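Local coordinates for protein DotI (PDB 3WZ4) that is probably a component of an inner-membrane complex essential for type IVB secretion in Legionella pneumophila, to which it contributes a periplasmic domain, at residues A[11-16]-A[125-130]; A[79-82]-A[87-90]. All coordinates share one frame; numbering follows the deposited sequence.

Contact 1: A[11-16]-A[125-130]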
loop_
_atom_site.group_PDB
_atom_site.type_symbol
_atom_site.label_atom_id
_atom_site.label_comp_id
_atom_site.label_asym_id
_atom_site.label_seq_id
_atom_site.Cartn_x
_atom_site.Cartn_y
_atom_site.Cartn_z
ATOM N N LEU A 11 -10.845 -3.220 6.054
ATOM C CA LEU A 11 -9.926 -4.311 5.741
ATOM C C LEU A 11 -9.845 -4.583 4.237
ATOM O O LEU A 11 -8.759 -4.587 3.661
ATOM C CB LEU A 11 -10.314 -5.578 6.503
ATOM C CG LEU A 11 -9.991 -5.563 7.999
ATOM C CD1 LEU A 11 -10.861 -6.548 8.763
ATOM C CD2 LEU A 11 -8.520 -5.852 8.232
ATOM N N GLN A 12 -10.992 -4.808 3.605
ATOM C CA GLN A 12 -11.025 -5.036 2.164
ATOM C C GLN A 12 -10.296 -3.914 1.438
ATOM O O GLN A 12 -9.538 -4.153 0.497
ATOM C CB GLN A 12 -12.464 -5.137 1.651
ATOM C CG GLN A 12 -13.231 -6.341 2.174
ATOM C CD GLN A 12 -14.411 -6.703 1.288
ATOM O OE1 GLN A 12 -14.356 -6.546 0.067
ATOM N NE2 GLN A 12 -15.486 -7.187 1.901
ATOM N N TRP A 13 -10.520 -2.689 1.896
ATOM C CA TRP A 13 -9.881 -1.517 1.317
ATOM C C TRP A 13 -8.360 -1.554 1.494
ATOM O O TRP A 13 -7.612 -1.275 0.554
ATOM C CB TRP A 13 -10.461 -0.252 1.944
ATOM C CG TRP A 13 -9.990 1.022 1.319
ATOM C CD1 TRP A 13 -10.531 1.652 0.236
ATOM C CD2 TRP A 13 -8.892 1.834 1.750
ATOM N NE1 TRP A 13 -9.833 2.804 -0.039
ATOM C CE2 TRP A 13 -8.824 2.940 0.877
ATOM C CE3 TRP A 13 -7.959 1.733 2.786
ATOM C CZ2 TRP A 13 -7.860 3.936 1.010
ATOM C CZ3 TRP A 13 -7.002 2.724 2.915
ATOM C CH2 TRP A 13 -6.961 3.811 2.031
ATOM N N ALA A 14 -7.911 -1.892 2.699
ATOM C CA ALA A 14 -6.483 -1.987 2.989
ATOM C C ALA A 14 -5.827 -3.060 2.123
ATOM O O ALA A 14 -4.685 -2.912 1.689
ATOM C CB ALA A 14 -6.258 -2.283 4.469
ATOM N N ASN A 15 -6.564 -4.137 1.878
ATOM C CA ASN A 15 -6.114 -5.205 0.997
ATOM C C ASN A 15 -5.854 -4.673 -0.408
ATOM O O ASN A 15 -4.830 -4.978 -1.015
ATOM C CB ASN A 15 -7.160 -6.322 0.950
ATOM C CG ASN A 15 -6.687 -7.544 0.183
ATOM O OD1 ASN A 15 -5.749 -7.472 -0.610
ATOM N ND2 ASN A 15 -7.343 -8.676 0.414
ATOM N N GLN A 16 -6.786 -3.872 -0.915
ATOM C CA GLN A 16 -6.657 -3.286 -2.246
ATOM C C GLN A 16 -5.448 -2.361 -2.330
ATOM O O GLN A 16 -4.660 -2.438 -3.273
ATOM C CB GLN A 16 -7.916 -2.498 -2.612
ATOM C CG GLN A 16 -9.210 -3.281 -2.491
ATOM C CD GLN A 16 -10.436 -2.409 -2.714
ATOM O OE1 GLN A 16 -11.399 -2.463 -1.948
ATOM N NE2 GLN A 16 -10.401 -1.597 -3.766
ATOM N N SER A 125 -11.230 13.204 0.087
ATOM C CA SER A 125 -11.060 11.775 -0.140
ATOM C C SER A 125 -12.409 11.086 -0.013
ATOM O O SER A 125 -12.819 10.718 1.089
ATOM C CB SER A 125 -10.071 11.185 0.865
ATOM O OG SER A 125 -9.788 9.829 0.566
ATOM N N PRO A 126 -13.104 10.909 -1.145
ATOM C CA PRO A 126 -14.460 10.351 -1.203
ATOM C C PRO A 126 -14.629 9.075 -0.375
ATOM O O PRO A 126 -15.728 8.795 0.104
ATOM C CB PRO A 126 -14.641 10.044 -2.692
ATOM C CG PRO A 126 -13.776 11.043 -3.378
ATOM C CD PRO A 126 -12.577 11.219 -2.487
ATOM N N ARG A 127 -13.554 8.313 -0.210
ATOM C CA ARG A 127 -13.621 7.076 0.560
ATOM C C ARG A 127 -13.809 7.353 2.051
ATOM O O ARG A 127 -14.379 6.538 2.776
ATOM C CB ARG A 127 -12.372 6.227 0.327
ATOM C CG ARG A 127 -12.475 4.816 0.878
ATOM C CD ARG A 127 -13.743 4.123 0.391
ATOM N NE ARG A 127 -13.832 2.749 0.881
ATOM C CZ ARG A 127 -14.253 2.411 2.096
ATOM N NH1 ARG A 127 -14.628 3.348 2.958
ATOM N NH2 ARG A 127 -14.296 1.134 2.452
ATOM N N GLY A 128 -13.328 8.509 2.501
ATOM C CA GLY A 128 -13.476 8.910 3.889
ATOM C C GLY A 128 -12.340 8.425 4.767
ATOM O O GLY A 128 -12.250 8.786 5.940
ATOM N N ILE A 129 -11.475 7.596 4.198
ATOM C CA ILE A 129 -10.309 7.095 4.914
ATOM C C ILE A 129 -9.079 7.164 4.019
ATOM O O ILE A 129 -9.195 7.174 2.794
ATOM C CB ILE A 129 -10.502 5.637 5.383
ATOM C CG1 ILE A 129 -10.906 4.748 4.203
ATOM C CG2 ILE A 129 -11.533 5.557 6.503
ATOM C CD1 ILE A 129 -10.959 3.277 4.538
ATOM N N GLY A 130 -7.906 7.211 4.645
ATOM C CA GLY A 130 -6.647 7.228 3.927
ATOM C C GLY A 130 -5.516 6.639 4.747
ATOM O O GLY A 130 -5.592 6.576 5.975
#
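The indole of W13 makes every contact from the 11-16 helix to the 125-130 segment, meeting R127, I129 and G130 in turn. L11, at the start of the segment, faces the sheet instead, where its side chain packs on P76, I78 and V92. The side chain of W13 sets off toward 125-130, and CG lies anti to the backbone N (chi1 -174°), which carries the ring away from the helix toward R127 and I129. Its five-membered end lies against the arginine: NE1 is 3.4 Å from R127 CG, and CD1 is 3.5 Å from R127 NE. Ring and guanidinium planes are turned 70° apart, so the two groups are not stacked, and the charged end of R127 instead gives NH1 to a hydrogen bond with Q5 OE1. Over one ring face sits I129 CD1, 4.1 Å from the centroid of the six-membered ring and 25° off its normal, a CH-pi contact centred nearer the rim. The far corner, CH2, comes within 3.9 Å of G130 CA. F39 adds a second aromatic ring next to the indole, and I117 touches it from the 106-119 strand.

This is helix-on-sheet packing: helix 7-21 lies against an antiparallel sheet whose outermost strand within this chain, 129-138, supplies I129 and G130, consistent with the NTF2-like clan to which the family belongs. A type I turn from S125 to G128 leads into that strand, closed by G128 N bonding to S125 O at 2.7 Å; at G128's backbone angles a CB would press on the carbonyl O of R127, which calls for glycine. Helical bonding continues through the first segment, N15 N to L11 O at 2.9 Å and Q16 N to Q12 O at 3.1 Å.

Contact 2: A[79-82]-A[87-90]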
loop_
_atom_site.group_PDB
_atom_site.type_symbol
_atom_site.label_atom_id
_atom_site.label_comp_id
_atom_site.label_asym_id
_atom_site.label_seq_id
_atom_site.Cartn_x
_atom_site.Cartn_y
_atom_site.Cartn_z
ATOM N N LEU A 79 -4.768 -4.995 13.964
ATOM C CA LEU A 79 -3.937 -5.161 15.150
ATOM C C LEU A 79 -4.487 -4.318 16.292
ATOM O O LEU A 79 -4.420 -4.705 17.459
ATOM C CB LEU A 79 -2.493 -4.746 14.858
ATOM C CG LEU A 79 -1.740 -5.497 13.756
ATOM C CD1 LEU A 79 -0.362 -4.892 13.560
ATOM C CD2 LEU A 79 -1.633 -6.986 14.077
ATOM N N GLN A 80 -5.034 -3.159 15.941
ATOM C CA GLN A 80 -5.528 -2.218 16.933
ATOM C C GLN A 80 -6.344 -1.128 16.250
ATOM O O GLN A 80 -6.046 -0.734 15.123
ATOM C CB GLN A 80 -4.356 -1.598 17.695
ATOM C CG GLN A 80 -4.764 -0.680 18.828
ATOM C CD GLN A 80 -3.596 -0.303 19.721
ATOM O OE1 GLN A 80 -2.498 -0.018 19.241
ATOM N NE2 GLN A 80 -3.827 -0.309 21.029
ATOM N N LYS A 81 -7.381 -0.652 16.931
ATOM C CA LYS A 81 -8.182 0.453 16.423
ATOM C C LYS A 81 -8.526 1.421 17.546
ATOM O O LYS A 81 -8.446 1.071 18.723
ATOM C CB LYS A 81 -9.453 -0.057 15.735
ATOM C CG LYS A 81 -10.359 -0.905 16.621
ATOM C CD LYS A 81 -11.569 -1.416 15.843
ATOM C CE LYS A 81 -12.500 -2.229 16.731
ATOM N NZ LYS A 81 -13.746 -2.618 16.016
ATOM N N GLY A 82 -8.895 2.641 17.174
ATOM C CA GLY A 82 -9.236 3.661 18.147
ATOM C C GLY A 82 -8.893 5.064 17.683
ATOM O O GLY A 82 -8.438 5.270 16.557
ATOM N N ARG A 87 -8.906 11.558 15.412
ATOM C CA ARG A 87 -9.439 10.820 14.270
ATOM C C ARG A 87 -9.404 9.309 14.497
ATOM O O ARG A 87 -8.372 8.749 14.867
ATOM C CB ARG A 87 -8.675 11.192 12.995
ATOM C CG ARG A 87 -8.622 12.691 12.743
ATOM C CD ARG A 87 -8.074 13.021 11.365
ATOM N NE ARG A 87 -6.757 12.435 11.134
ATOM C CZ ARG A 87 -5.897 12.878 10.223
ATOM N NH1 ARG A 87 -6.211 13.921 9.463
ATOM N NH2 ARG A 87 -4.719 12.283 10.073
ATOM N N TYR A 88 -10.541 8.654 14.278
ATOM C CA TYR A 88 -10.617 7.211 14.454
ATOM C C TYR A 88 -9.677 6.530 13.472
ATOM O O TYR A 88 -9.606 6.912 12.303
ATOM C CB TYR A 88 -12.048 6.701 14.266
ATOM C CG TYR A 88 -12.306 5.400 14.997
ATOM C CD1 TYR A 88 -12.027 4.175 14.402
ATOM C CD2 TYR A 88 -12.806 5.400 16.291
ATOM C CE1 TYR A 88 -12.253 2.988 15.071
ATOM C CE2 TYR A 88 -13.035 4.216 16.968
ATOM C CZ TYR A 88 -12.757 3.017 16.355
ATOM O OH TYR A 88 -12.983 1.842 17.025
ATOM N N SER A 89 -8.956 5.519 13.947
ATOM C CA SER A 89 -7.910 4.900 13.146
ATOM C C SER A 89 -7.876 3.378 13.265
ATOM O O SER A 89 -8.431 2.803 14.199
ATOM C CB SER A 89 -6.549 5.482 13.527
ATOM O OG SER A 89 -6.544 6.889 13.381
ATOM N N TRP A 90 -7.211 2.744 12.307
ATOM C CA TRP A 90 -7.059 1.297 12.275
ATOM C C TRP A 90 -5.634 0.944 11.900
ATOM O O TRP A 90 -5.107 1.446 10.906
ATOM C CB TRP A 90 -7.969 0.676 11.211
ATOM C CG TRP A 90 -9.435 0.825 11.446
ATOM C CD1 TRP A 90 -10.272 -0.090 12.022
ATOM C CD2 TRP A 90 -10.252 1.940 11.080
ATOM N NE1 TRP A 90 -11.556 0.394 12.046
ATOM C CE2 TRP A 90 -11.571 1.639 11.475
ATOM C CE3 TRP A 90 -9.995 3.167 10.460
ATOM C CZ2 TRP A 90 -12.629 2.521 11.274
ATOM C CZ3 TRP A 90 -11.047 4.042 10.262
ATOM C CH2 TRP A 90 -12.348 3.715 10.668
HETATM O O HOH W 1 -14.735 0.439 15.603
#
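K81 and G82 pair with W90 and S89 in the beta hairpin of strands 67-84 and 87-101, near its turn; the axes of the short segments lie 170° apart in direction, hence antiparallel. K81 and W90 form a non-hydrogen-bonded pair, with both side chains on one face of the sheet. G82 and S89 form the hydrogen-bonded pair: G82 N donates to S89 O at 3.0 Å with an N-H...O angle of 158°, and S89 N returns a shorter but less straight bond to G82 O at 2.7 Å.

The K81 side chain can be traced outward. CB lies 3.4 Å from S89 O and 3.8 Å from W90 CD1. CG stands between the backbone N and the carbonyl carbon (chi1 58°), and from there the chain is fully extended. This route takes the methylenes past the phenol of Y88, CD being 3.7 Å from Y88 OH, while the two side chains cross obliquely. At the tip, NZ forms a salt bridge with D7 OD2 and donates to a water at 3.2 Å; that water also hydrogen-bonds Y88 OH. The other oxygen of the same carboxylate, D7 OD1, takes the N-H of W90 NE1, so D7 ties both residues of the non-hydrogen-bonded pair to helix 7-21.

Y88 CG is anti to its own N, and the ring reaches across the neighbouring strand to lie over glycine, which has no side chain to meet it. The measured CH-pi contact is G82 CA, 4.2 Å from the Y88 ring centroid and over its face, displaced toward the rim.

Contact 1 is the more buried, its centre about 10 Å from the chain centre, whereas contact 2 lies about 17 Å out and has exposed residues. The chemistry follows: no hydrogen bond crosses contact 1, which rests on an indole against aliphatic and arginine groups, while contact 2 combines paired backbone bonds with a charged, water-bridged set of side chains. Contact 1 joins helix 7-21 to the turn at 125-128 and the start of strand 129-138; contact 2 joins two successive strands of the same sheet. They touch where I129 CG2 lies 4.1 Å from W90 CZ3. The helix serves both, through W13 in the first and D7 beside the second.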